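Local structure of laminin subunit ALPHA-1 (Mus musculus, 2JD4) at residues S57-Y62 against T73-E78; G79-M84 against A98-G103; F228-K233 against A342-C347; S232-L237 against E251-K256. The protein contributes the tandem laminin G-like domains LG4-5 of a basement membrane laminin, which bind magnesium and carry cell surface anchorage sites. The protein carries 4 engineered substitutions. All blocks are in the same frame, centred on the assembly; numbering follows the deposited sequence.

Contact 1: S57-Y62 against T73-E78; sequences SGLIYY and TLQLQE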
loop_
_atom_site.group_PDB
_atom_site.type_symbol
_atom_site.label_atom_id
_atom_site.label_comp_id
_atom_site.label_asym_id
_atom_site.label_seq_id
_atom_site.Cartn_x
_atom_site.Cartn_y
_atom_site.Cartn_z
ATOM N N SER A 57 -3.045 1.614 -8.479
ATOM C CA SER A 57 -3.961 2.755 -8.500
ATOM C C SER A 57 -3.680 3.829 -7.458
ATOM O O SER A 57 -3.084 3.556 -6.406
ATOM C CB SER A 57 -5.397 2.268 -8.304
ATOM O OG SER A 57 -5.583 1.796 -6.977
ATOM N N GLY A 58 -4.143 5.048 -7.746
ATOM C CA GLY A 58 -3.961 6.161 -6.829
ATOM C C GLY A 58 -4.040 7.539 -7.471
ATOM O O GLY A 58 -3.822 7.687 -8.679
ATOM N N LEU A 59 -4.354 8.551 -6.662
ATOM C CA LEU A 59 -4.446 9.931 -7.145
ATOM C C LEU A 59 -3.064 10.585 -7.043
ATOM O O LEU A 59 -2.439 10.549 -5.988
ATOM C CB LEU A 59 -5.479 10.714 -6.315
ATOM C CG LEU A 59 -5.752 12.171 -6.718
ATOM C CD1 LEU A 59 -7.168 12.576 -6.321
ATOM C CD2 LEU A 59 -4.725 13.090 -6.063
ATOM N N ILE A 60 -2.592 11.176 -8.141
ATOM C CA ILE A 60 -1.273 11.806 -8.167
ATOM C C ILE A 60 -1.341 13.317 -7.898
ATOM O O ILE A 60 -0.536 13.842 -7.120
ATOM C CB ILE A 60 -0.567 11.502 -9.501
ATOM C CG1 ILE A 60 -0.446 9.979 -9.670
ATOM C CG2 ILE A 60 0.805 12.176 -9.529
ATOM C CD1 ILE A 60 -0.016 9.506 -11.066
ATOM N N TYR A 61 -2.278 14.021 -8.541
ATOM C CA TYR A 61 -2.479 15.449 -8.259
ATOM C C TYR A 61 -3.910 15.872 -8.562
ATOM O O TYR A 61 -4.593 15.253 -9.388
ATOM C CB TYR A 61 -1.472 16.350 -9.005
ATOM C CG TYR A 61 -1.753 16.667 -10.460
ATOM C CD1 TYR A 61 -2.832 17.472 -10.833
ATOM C CD2 TYR A 61 -0.901 16.211 -11.462
ATOM C CE1 TYR A 61 -3.045 17.814 -12.165
ATOM C CE2 TYR A 61 -1.109 16.546 -12.798
ATOM C CZ TYR A 61 -2.185 17.351 -13.139
ATOM O OH TYR A 61 -2.389 17.690 -14.458
ATOM N N TYR A 62 -4.353 16.929 -7.885
ATOM C CA TYR A 62 -5.704 17.447 -8.041
ATOM C C TYR A 62 -5.777 18.953 -7.766
ATOM O O TYR A 62 -5.127 19.459 -6.848
ATOM C CB TYR A 62 -6.624 16.696 -7.073
ATOM C CG TYR A 62 -8.043 17.203 -6.960
ATOM C CD1 TYR A 62 -9.013 16.857 -7.906
ATOM C CD2 TYR A 62 -8.431 17.994 -5.881
ATOM C CE1 TYR A 62 -10.327 17.285 -7.771
ATOM C CE2 TYR A 62 -9.744 18.430 -5.739
ATOM C CZ TYR A 62 -10.686 18.072 -6.683
ATOM O OH TYR A 62 -11.984 18.498 -6.537
ATOM N N THR A 73 -7.207 16.633 -12.815
ATOM C CA THR A 73 -6.585 15.584 -12.014
ATOM C C THR A 73 -5.813 14.565 -12.850
ATOM O O THR A 73 -6.061 14.401 -14.051
ATOM C CB THR A 73 -7.658 14.839 -11.172
ATOM O OG1 THR A 73 -7.036 13.838 -10.359
ATOM C CG2 THR A 73 -8.686 14.174 -12.083
ATOM N N LEU A 74 -4.845 13.914 -12.207
ATOM C CA LEU A 74 -4.033 12.871 -12.825
ATOM C C LEU A 74 -4.124 11.697 -11.855
ATOM O O LEU A 74 -3.743 11.816 -10.684
ATOM C CB LEU A 74 -2.570 13.309 -12.977
ATOM C CG LEU A 74 -1.612 12.218 -13.488
ATOM C CD1 LEU A 74 -1.951 11.873 -14.933
ATOM C CD2 LEU A 74 -0.165 12.679 -13.391
ATOM N N GLN A 75 -4.645 10.574 -12.339
ATOM C CA GLN A 75 -4.817 9.378 -11.516
ATOM C C GLN A 75 -4.235 8.150 -12.197
ATOM O O GLN A 75 -4.146 8.089 -13.424
ATOM C CB GLN A 75 -6.310 9.136 -11.254
ATOM C CG GLN A 75 -7.015 10.249 -10.502
ATOM C CD GLN A 75 -8.526 10.234 -10.715
ATOM O OE1 GLN A 75 -8.996 10.333 -11.845
ATOM N NE2 GLN A 75 -9.286 10.116 -9.630
ATOM N N LEU A 76 -3.826 7.174 -11.392
ATOM C CA LEU A 76 -3.289 5.929 -11.916
ATOM C C LEU A 76 -4.389 4.893 -11.715
ATOM O O LEU A 76 -5.038 4.875 -10.670
ATOM C CB LEU A 76 -2.049 5.492 -11.141
ATOM C CG LEU A 76 -1.338 4.264 -11.718
ATOM C CD1 LEU A 76 -0.601 4.666 -13.003
ATOM C CD2 LEU A 76 -0.350 3.704 -10.693
ATOM N N GLN A 77 -4.601 4.045 -12.716
ATOM C CA GLN A 77 -5.625 3.006 -12.635
ATOM C C GLN A 77 -5.180 1.793 -13.437
ATOM O O GLN A 77 -4.820 1.906 -14.614
ATOM C CB GLN A 77 -6.959 3.523 -13.172
ATOM C CG GLN A 77 -8.067 2.478 -13.151
ATOM C CD GLN A 77 -9.379 3.001 -13.706
ATOM O OE1 GLN A 77 -10.106 3.727 -13.031
ATOM N NE2 GLN A 77 -9.679 2.641 -14.948
ATOM N N GLU A 78 -5.203 0.632 -12.791
ATOM C CA GLU A 78 -4.772 -0.604 -13.429
ATOM C C GLU A 78 -3.364 -0.429 -13.983
ATOM O O GLU A 78 -3.034 -0.934 -15.054
ATOM C CB GLU A 78 -5.744 -1.007 -14.547
ATOM C CG GLU A 78 -7.163 -1.296 -14.050
ATOM C CD GLU A 78 -8.111 -1.725 -15.166
ATOM O OE1 GLU A 78 -8.251 -0.978 -16.158
ATOM O OE2 GLU A 78 -8.721 -2.807 -15.046
#

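Contact 2: G79-M84 against A98-G103; sequences GRLHFM and ALLSDG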
loop_
_atom_site.group_PDB
_atom_site.type_symbol
_atom_site.label_atom_id
_atom_site.label_comp_id
_atom_site.label_asym_id
_atom_site.label_seq_id
_atom_site.Cartn_x
_atom_site.Cartn_y
_atom_site.Cartn_z
ATOM N N GLY A 79 -2.540 0.308 -13.243
ATOM C CA GLY A 79 -1.165 0.523 -13.648
ATOM C C GLY A 79 -0.931 1.550 -14.740
ATOM O O GLY A 79 0.215 1.761 -15.136
ATOM N N ARG A 80 -1.992 2.196 -15.223
ATOM C CA ARG A 80 -1.854 3.194 -16.286
ATOM C C ARG A 80 -2.398 4.578 -15.927
ATOM O O ARG A 80 -3.284 4.715 -15.082
ATOM C CB ARG A 80 -2.516 2.684 -17.570
ATOM C CG ARG A 80 -1.815 1.466 -18.164
ATOM C CD ARG A 80 -2.325 1.141 -19.565
ATOM N NE ARG A 80 -1.461 0.174 -20.245
ATOM C CZ ARG A 80 -1.334 -1.104 -19.895
ATOM N NH1 ARG A 80 -2.016 -1.589 -18.867
ATOM N NH2 ARG A 80 -0.510 -1.897 -20.565
ATOM N N LEU A 81 -1.873 5.597 -16.606
ATOM C CA LEU A 81 -2.243 6.988 -16.358
ATOM C C LEU A 81 -3.453 7.549 -17.101
ATOM O O LEU A 81 -3.654 7.280 -18.288
ATOM C CB LEU A 81 -1.032 7.885 -16.638
ATOM C CG LEU A 81 0.204 7.628 -15.771
ATOM C CD1 LEU A 81 1.391 8.453 -16.277
ATOM C CD2 LEU A 81 -0.124 7.978 -14.329
ATOM N N HIS A 82 -4.239 8.350 -16.381
ATOM C CA HIS A 82 -5.433 9.014 -16.909
ATOM C C HIS A 82 -5.426 10.482 -16.463
ATOM O O HIS A 82 -5.320 10.770 -15.271
ATOM C CB HIS A 82 -6.702 8.328 -16.383
ATOM C CG HIS A 82 -6.801 6.883 -16.754
ATOM N ND1 HIS A 82 -7.299 6.457 -17.966
ATOM C CD2 HIS A 82 -6.433 5.763 -16.085
ATOM C CE1 HIS A 82 -7.233 5.138 -18.029
ATOM N NE2 HIS A 82 -6.711 4.693 -16.900
ATOM N N PHE A 83 -5.540 11.393 -17.428
ATOM C CA PHE A 83 -5.549 12.837 -17.183
ATOM C C PHE A 83 -6.896 13.402 -17.621
ATOM O O PHE A 83 -7.292 13.228 -18.774
ATOM C CB PHE A 83 -4.407 13.496 -17.989
ATOM C CG PHE A 83 -4.473 15.007 -18.064
ATOM C CD1 PHE A 83 -4.691 15.781 -16.925
ATOM C CD2 PHE A 83 -4.257 15.661 -19.280
ATOM C CE1 PHE A 83 -4.688 17.191 -16.994
ATOM C CE2 PHE A 83 -4.252 17.058 -19.359
ATOM C CZ PHE A 83 -4.467 17.826 -18.215
ATOM N N MET A 84 -7.603 14.065 -16.712
ATOM C CA MET A 84 -8.895 14.648 -17.070
ATOM C C MET A 84 -9.177 15.965 -16.352
ATOM O O MET A 84 -8.685 16.218 -15.245
ATOM C CB MET A 84 -10.031 13.652 -16.788
ATOM C CG MET A 84 -10.405 13.488 -15.325
ATOM S SD MET A 84 -11.850 12.395 -15.119
ATOM C CE MET A 84 -11.089 10.786 -15.330
ATOM N N ALA A 98 1.513 3.595 -21.624
ATOM C CA ALA A 98 2.652 3.217 -20.791
ATOM C C ALA A 98 2.277 2.567 -19.465
ATOM O O ALA A 98 1.392 3.042 -18.752
ATOM C CB ALA A 98 3.535 4.436 -20.533
ATOM N N LEU A 99 2.952 1.468 -19.150
ATOM C CA LEU A 99 2.735 0.760 -17.893
ATOM C C LEU A 99 3.781 1.364 -16.946
ATOM O O LEU A 99 4.983 1.266 -17.199
ATOM C CB LEU A 99 2.979 -0.740 -18.086
ATOM C CG LEU A 99 2.484 -1.686 -16.990
ATOM C CD1 LEU A 99 0.967 -1.596 -16.877
ATOM C CD2 LEU A 99 2.902 -3.114 -17.318
ATOM N N LEU A 100 3.330 1.997 -15.868
ATOM C CA LEU A 100 4.258 2.654 -14.938
ATOM C C LEU A 100 4.687 1.900 -13.687
ATOM O O LEU A 100 5.678 2.264 -13.062
ATOM C CB LEU A 100 3.682 4.000 -14.494
ATOM C CG LEU A 100 3.802 5.191 -15.446
ATOM C CD1 LEU A 100 2.953 4.980 -16.702
ATOM C CD2 LEU A 100 3.356 6.428 -14.705
ATOM N N SER A 101 3.951 0.858 -13.325
ATOM C CA SER A 101 4.239 0.091 -12.114
ATOM C C SER A 101 5.446 -0.857 -12.120
ATOM O O SER A 101 5.350 -1.973 -11.604
ATOM C CB SER A 101 2.985 -0.690 -11.722
ATOM O OG SER A 101 2.526 -1.478 -12.812
ATOM N N ASP A 102 6.581 -0.417 -12.664
ATOM C CA ASP A 102 7.776 -1.261 -12.707
ATOM C C ASP A 102 8.842 -0.906 -11.675
ATOM O O ASP A 102 9.923 -1.496 -11.666
ATOM C CB ASP A 102 8.408 -1.239 -14.103
ATOM C CG ASP A 102 8.737 0.167 -14.578
ATOM O OD1 ASP A 102 8.802 1.092 -13.740
ATOM O OD2 ASP A 102 8.940 0.343 -15.800
ATOM N N GLY A 103 8.550 0.061 -10.813
ATOM C CA GLY A 103 9.510 0.436 -9.786
ATOM C C GLY A 103 10.691 1.261 -10.265
ATOM O O GLY A 103 11.651 1.466 -9.524
HETATM O O HOH W 1 0.050 5.243 -18.645
#

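Contact 3: F228-K233 against A342-C347; sequences FRTTSK and ASFRGC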
loop_
_atom_site.group_PDB
_atom_site.type_symbol
_atom_site.label_atom_id
_atom_site.label_comp_id
_atom_site.label_asym_id
_atom_site.label_seq_id
_atom_site.Cartn_x
_atom_site.Cartn_y
_atom_site.Cartn_z
ATOM N N PHE A 228 6.438 -13.132 2.114
ATOM C CA PHE A 228 7.189 -12.415 3.130
ATOM C C PHE A 228 8.690 -12.607 2.955
ATOM O O PHE A 228 9.133 -13.586 2.366
ATOM C CB PHE A 228 6.766 -12.897 4.527
ATOM C CG PHE A 228 7.275 -14.278 4.882
ATOM C CD1 PHE A 228 8.559 -14.454 5.396
ATOM C CD2 PHE A 228 6.468 -15.400 4.700
ATOM C CE1 PHE A 228 9.033 -15.729 5.724
ATOM C CE2 PHE A 228 6.931 -16.682 5.025
ATOM C CZ PHE A 228 8.218 -16.845 5.538
ATOM N N ARG A 229 9.462 -11.657 3.474
ATOM C CA ARG A 229 10.917 -11.717 3.438
ATOM C C ARG A 229 11.356 -11.177 4.787
ATOM O O ARG A 229 10.784 -10.207 5.293
ATOM C CB ARG A 229 11.505 -10.851 2.311
ATOM C CG ARG A 229 11.372 -9.341 2.508
ATOM C CD ARG A 229 12.229 -8.568 1.500
ATOM N NE ARG A 229 13.666 -8.727 1.738
ATOM C CZ ARG A 229 14.330 -8.164 2.741
ATOM N NH1 ARG A 229 13.694 -7.393 3.609
ATOM N NH2 ARG A 229 15.633 -8.372 2.880
ATOM N N THR A 230 12.358 -11.806 5.385
ATOM C CA THR A 230 12.822 -11.364 6.692
ATOM C C THR A 230 14.218 -11.882 7.001
ATOM O O THR A 230 14.669 -12.861 6.411
ATOM C CB THR A 230 11.853 -11.859 7.805
ATOM O OG1 THR A 230 12.300 -11.400 9.088
ATOM C CG2 THR A 230 11.782 -13.375 7.809
ATOM N N THR A 231 14.898 -11.199 7.916
ATOM C CA THR A 231 16.228 -11.598 8.355
ATOM C C THR A 231 16.194 -11.827 9.869
ATOM O O THR A 231 17.214 -11.698 10.552
ATOM C CB THR A 231 17.292 -10.524 8.040
ATOM O OG1 THR A 231 16.956 -9.293 8.698
ATOM C CG2 THR A 231 17.379 -10.298 6.542
ATOM N N SER A 232 15.008 -12.157 10.380
ATOM C CA SER A 232 14.799 -12.423 11.805
ATOM C C SER A 232 14.139 -13.791 11.979
ATOM O O SER A 232 13.370 -14.235 11.122
ATOM C CB SER A 232 13.916 -11.339 12.428
ATOM O OG SER A 232 13.619 -11.639 13.785
ATOM N N LYS A 233 14.429 -14.451 13.096
ATOM C CA LYS A 233 13.888 -15.784 13.349
ATOM C C LYS A 233 12.539 -15.823 14.059
ATOM O O LYS A 233 11.906 -16.875 14.116
ATOM C CB LYS A 233 14.906 -16.612 14.141
ATOM C CG LYS A 233 16.316 -16.561 13.559
ATOM C CD LYS A 233 17.278 -17.468 14.307
ATOM C CE LYS A 233 17.035 -18.922 13.960
ATOM N NZ LYS A 233 17.306 -19.174 12.519
ATOM N N ALA A 342 6.155 -11.183 19.632
ATOM C CA ALA A 342 7.214 -10.448 18.940
ATOM C C ALA A 342 6.776 -9.847 17.603
ATOM O O ALA A 342 6.252 -10.555 16.752
ATOM C CB ALA A 342 8.414 -11.371 18.724
ATOM N N SER A 343 7.001 -8.546 17.422
ATOM C CA SER A 343 6.628 -7.868 16.174
ATOM C C SER A 343 7.543 -8.291 15.017
ATOM O O SER A 343 8.758 -8.394 15.179
ATOM C CB SER A 343 6.701 -6.342 16.344
ATOM O OG SER A 343 5.686 -5.843 17.207
ATOM N N PHE A 344 6.944 -8.534 13.853
ATOM C CA PHE A 344 7.672 -8.931 12.646
ATOM C C PHE A 344 8.603 -7.814 12.155
ATOM O O PHE A 344 8.323 -6.626 12.342
ATOM C CB PHE A 344 6.657 -9.263 11.536
ATOM C CG PHE A 344 7.274 -9.682 10.218
ATOM C CD1 PHE A 344 7.859 -10.935 10.069
ATOM C CD2 PHE A 344 7.198 -8.845 9.106
ATOM C CE1 PHE A 344 8.349 -11.353 8.834
ATOM C CE2 PHE A 344 7.687 -9.254 7.861
ATOM C CZ PHE A 344 8.262 -10.514 7.727
ATOM N N ARG A 345 9.721 -8.206 11.545
ATOM C CA ARG A 345 10.663 -7.252 10.953
ATOM C C ARG A 345 11.001 -7.790 9.566
ATOM O O ARG A 345 11.537 -8.887 9.437
ATOM C CB ARG A 345 11.952 -7.117 11.769
ATOM C CG ARG A 345 12.941 -6.142 11.110
ATOM C CD ARG A 345 14.203 -5.929 11.928
ATOM N NE ARG A 345 15.187 -5.148 11.176
ATOM C CZ ARG A 345 15.075 -3.851 10.899
ATOM N NH1 ARG A 345 14.021 -3.166 11.316
ATOM N NH2 ARG A 345 16.014 -3.239 10.189
ATOM N N GLY A 346 10.676 -7.013 8.538
ATOM C CA GLY A 346 10.914 -7.421 7.163
ATOM C C GLY A 346 9.806 -6.841 6.293
ATOM O O GLY A 346 9.240 -5.805 6.635
ATOM N N CYS A 347 9.490 -7.479 5.169
ATOM C CA CYS A 347 8.410 -6.966 4.321
ATOM C C CYS A 347 7.395 -8.060 3.981
ATOM O O CYS A 347 7.722 -9.254 3.958
ATOM C CB CYS A 347 8.964 -6.358 3.012
ATOM S SG CYS A 347 10.157 -4.988 3.212
HETATM O O HOH W 2 14.231 -8.449 8.758
HETATM O O HOH W 3 10.634 -10.780 12.488
#

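Contact 4: S232-L237 against E251-K256; sequences SKNGVL and EIVDGK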
loop_
_atom_site.group_PDB
_atom_site.type_symbol
_atom_site.label_atom_id
_atom_site.label_comp_id
_atom_site.label_asym_id
_atom_site.label_seq_id
_atom_site.Cartn_x
_atom_site.Cartn_y
_atom_site.Cartn_z
ATOM N N SER A 232 15.008 -12.157 10.380
ATOM C CA SER A 232 14.799 -12.423 11.805
ATOM C C SER A 232 14.139 -13.791 11.979
ATOM O O SER A 232 13.370 -14.235 11.122
ATOM C CB SER A 232 13.916 -11.339 12.428
ATOM O OG SER A 232 13.619 -11.639 13.785
ATOM N N LYS A 233 14.429 -14.451 13.096
ATOM C CA LYS A 233 13.888 -15.784 13.349
ATOM C C LYS A 233 12.539 -15.823 14.059
ATOM O O LYS A 233 11.906 -16.875 14.116
ATOM C CB LYS A 233 14.906 -16.612 14.141
ATOM C CG LYS A 233 16.316 -16.561 13.559
ATOM C CD LYS A 233 17.278 -17.468 14.307
ATOM C CE LYS A 233 17.035 -18.922 13.960
ATOM N NZ LYS A 233 17.306 -19.174 12.519
ATOM N N ASN A 234 12.094 -14.692 14.599
ATOM C CA ASN A 234 10.810 -14.662 15.292
ATOM C C ASN A 234 9.966 -13.449 14.914
ATOM O O ASN A 234 10.462 -12.327 14.875
ATOM C CB ASN A 234 11.022 -14.678 16.810
ATOM C CG ASN A 234 11.814 -15.882 17.273
ATOM O OD1 ASN A 234 13.039 -15.832 17.372
ATOM N ND2 ASN A 234 11.119 -16.980 17.541
ATOM N N GLY A 235 8.685 -13.680 14.641
ATOM C CA GLY A 235 7.823 -12.575 14.281
ATOM C C GLY A 235 6.403 -12.986 13.973
ATOM O O GLY A 235 6.168 -13.943 13.234
ATOM N N VAL A 236 5.455 -12.261 14.556
ATOM C CA VAL A 236 4.044 -12.518 14.333
ATOM C C VAL A 236 3.672 -12.000 12.947
ATOM O O VAL A 236 4.092 -10.918 12.557
ATOM C CB VAL A 236 3.173 -11.786 15.377
ATOM C CG1 VAL A 236 1.699 -11.932 15.012
ATOM C CG2 VAL A 236 3.452 -12.343 16.779
ATOM N N LEU A 237 2.882 -12.771 12.207
ATOM C CA LEU A 237 2.459 -12.354 10.874
ATOM C C LEU A 237 1.008 -11.876 10.868
ATOM O O LEU A 237 0.713 -10.775 10.395
ATOM C CB LEU A 237 2.632 -13.508 9.877
ATOM C CG LEU A 237 4.081 -13.918 9.566
ATOM C CD1 LEU A 237 4.099 -15.221 8.765
ATOM C CD2 LEU A 237 4.770 -12.794 8.782
ATOM N N GLU A 251 2.294 -17.231 12.624
ATOM C CA GLU A 251 3.510 -16.650 13.185
ATOM C C GLU A 251 4.769 -17.446 12.870
ATOM O O GLU A 251 4.708 -18.628 12.523
ATOM C CB GLU A 251 3.369 -16.532 14.710
ATOM C CG GLU A 251 2.721 -17.757 15.350
ATOM C CD GLU A 251 2.718 -17.739 16.880
ATOM O OE1 GLU A 251 2.709 -16.649 17.494
ATOM O OE2 GLU A 251 2.701 -18.839 17.474
ATOM N N ILE A 252 5.911 -16.773 12.988
ATOM C CA ILE A 252 7.214 -17.385 12.761
ATOM C C ILE A 252 7.883 -17.472 14.133
ATOM O O ILE A 252 8.111 -16.453 14.777
ATOM C CB ILE A 252 8.104 -16.511 11.831
ATOM C CG1 ILE A 252 7.435 -16.342 10.463
ATOM C CG2 ILE A 252 9.465 -17.154 11.668
ATOM C CD1 ILE A 252 8.250 -15.511 9.481
ATOM N N VAL A 253 8.175 -18.687 14.582
ATOM C CA VAL A 253 8.820 -18.895 15.876
ATOM C C VAL A 253 10.020 -19.824 15.702
ATOM O O VAL A 253 9.869 -20.985 15.321
ATOM C CB VAL A 253 7.837 -19.523 16.895
ATOM C CG1 VAL A 253 8.547 -19.800 18.215
ATOM C CG2 VAL A 253 6.657 -18.587 17.117
ATOM N N ASP A 254 11.210 -19.295 15.968
ATOM C CA ASP A 254 12.452 -20.051 15.850
ATOM C C ASP A 254 12.679 -20.650 14.466
ATOM O O ASP A 254 13.106 -21.800 14.340
ATOM C CB ASP A 254 12.496 -21.160 16.904
ATOM C CG ASP A 254 12.456 -20.618 18.318
ATOM O OD1 ASP A 254 13.245 -19.696 18.626
ATOM O OD2 ASP A 254 11.639 -21.114 19.123
ATOM N N GLY A 255 12.393 -19.868 13.429
ATOM C CA GLY A 255 12.600 -20.341 12.073
ATOM C C GLY A 255 11.498 -21.195 11.475
ATOM O O GLY A 255 11.583 -21.586 10.313
ATOM N N LYS A 256 10.463 -21.494 12.252
ATOM C CA LYS A 256 9.353 -22.301 11.750
ATOM C C LYS A 256 8.079 -21.472 11.634
ATOM O O LYS A 256 7.908 -20.484 12.343
ATOM C CB LYS A 256 9.097 -23.487 12.686
ATOM C CG LYS A 256 10.199 -24.534 12.672
ATOM C CD LYS A 256 10.510 -25.037 14.071
ATOM C CE LYS A 256 9.281 -25.599 14.762
ATOM N NZ LYS A 256 9.620 -26.099 16.125
#

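Contact 1: S57-Y62 against T73-E78
Y61 lays its ring against L74 at a classic beta bulge, where the antiparallel hairpin of strands 58-64 and 71-77 in the laminin G beta-sandwich slips its register by one residue. I60 and Y61 both face L74 here. L74 O accepts I60 N at 2.9 Å, and Y61 N adds a weak bond to it.

The dense packing lies on the face of Y61, L74 and L76, with I60 joining it and strand 44-53 covering the I60 and Y61 side chains. Because CG of Y61 sits between the backbone N and the carbonyl carbon (chi1 81°), the ring stays close to the partner strand. L74 CB lies 3.9 Å from the ring centroid, a CH-pi contact over one face, while I60 CD1 and L74 CD2 meet at the same separation. Without the ring, as with a serine here, L74 CB would probably lose its aromatic cover and T110 OG1 the phenol hydroxyl it now bonds.

Toward S57 the hairpin opens to solvent. G58 and L76 remain paired through two backbone bonds, but Q77 and E78 start their side chains away from the partner strand. On the face of L59 and Y62, Q75 sends NE2 to the carbonyls of I158 and I161. Beside it, T73 OG1 donates to Y61 O at 3.0 Å, and that oxygen also accepts L74 N at 3.1 Å.

Contact 2: G79-M84 against A98-G103
L81 and L100 cross at about a right angle, so that one branch of each leucine presses into the other. L81 CD1 reaches L100 CD2 at 3.2 Å, tighter than usual for two methyl groups, and L81 CG stands 3.5 Å from the same CD2. With CG anti to its carbonyl carbon (chi1 -61°), L81 brings its branches up to the loop; M119 and V121 of strand 116-121, in the opposing sheet, also touch this side chain. Trimming L81 to an alanine is likely to open a gap beside L100 and leave the L100 methyls free to shift.

R80 and L99 meet differently. The R80 chain runs extended from CG to NE, and its guanidinium presents one face to L99 CD1, which lies 3.5 Å above the plane and off toward the rim. P97 O accepts from R80 NE, which helps to fix the rotation of that flat group.

The setting is one end of a laminin G beta-sandwich, where strand 80-86 starts after the turn at G79 and the loop 98-103 leads from strand 91-95 across to strand 106-113 of the other sheet. L100 N donates a nearly straight bond (171°) to G79 O at 3.2 Å. G79 has a positive phi, and a beta carbon on it would come within 3.3 Å of L99 CD1. Farther along, one water bridges the backbones, accepting from L81 N and donating to A98 O at 2.6 Å. The neighbouring S101 N is buried with no hydrogen-bond partner in the model.

Contact 3: F228-K233 against A342-C347
R229 and C347 form an antiparallel hydrogen-bonded pair, R229 N to C347 O and C347 N to R229 O both at 3.0 Å, just where the chain turns a corner at G346. A side chain at G346 could hardly be fitted, since a beta carbon there would fall about 2.2 Å from R229 O.

T230 grips the corner from the other strand. Its OG1, anti to the backbone N (chi1 -179°), donates to R345 O at 2.6 Å and accepts S232 N at 3.1 Å, closing an ST turn. A water reinforces the join by accepting from T231 N and donating to R345 O. Next to T230, F344 brings CE1 to within 3.7 Å of T230 CB, and its CZ lies 3.5 Å from R229 O. R229 CG rests against C347 CB, and the bent chain carries the guanidinium on to G283 O and a salt bridge with D12.

In this laminin G beta-sandwich, strand 222-230 lies between strands 286-293 and 347-353. C347 begins the latter, is tied by a disulfide to C378, and packs on F202 of strand 201-204.

Contact 4: S232-L237 against E251-K256
The amide of N234 and the carboxylate of D254 stand close beside the 253-256 turn with their planes 90° apart, the two side chains crossing obliquely. The N234 side chain also lies close to the V253 backbone. A second flat group, the carboxylate of E251, extends beyond the hairpin: OE2 bonds S339 OG and H260 NE2, and OE1 accepts S340 N, so three bonds hold it in place. E251 CB meanwhile lies 4.1 Å from V236 CA, and L338 packs on both side chains.

G235 and I252 form a hydrogen-bonded antiparallel pair, with G235 N to I252 O at 2.8 Å and I252 N to G235 O at 2.9 Å. V253 to K256 make a type I' turn, with positive phi at D254 and G255, and G255 N donates to K233 O at 3.1 Å in the carbonyl plane, on a lone pair.

I252 fills the other face. Its CG1, anti to the carbonyl carbon (chi1 -61°), runs toward L237 and meets L237 CD1 at 3.9 Å, while CG2 comes within 3.5 Å of K233 O. The K233 chain bends at its outer torsions and packs on C9, one half of the disulfide to C281.

This hairpin belongs to the second laminin G domain of the chain. Strand 235-241 lies between strands 247-253 and 322-326, V236 also bonds the backbone of A342, and strand 256-262 follows directly from the turn to flank strand 247-253.

In the fold
The four contacts fall into two pairs, one in each laminin G domain, in chain order 1, 2, then 3 and 4. Contacts 1 and 2 have centres about 9 Å apart and lie on adjoining strands of one sheet, 71-77 of contact 1 beside 80-86 of contact 2, probably bonded T73 N to M84 O. Contacts 3 and 4 are about 7 Å apart and share S232 and K233; F344 packs on V236 and L237, and F228 on I252. Between the pairs the centres lie 31 to 37 Å apart, on opposite sides of the chain's centre, with no touch. Contacts 1 and 4 appear to be equivalent hairpins of the two domains, consistent with a repeated sandwich fold bearing a separate magnesium site in each copy.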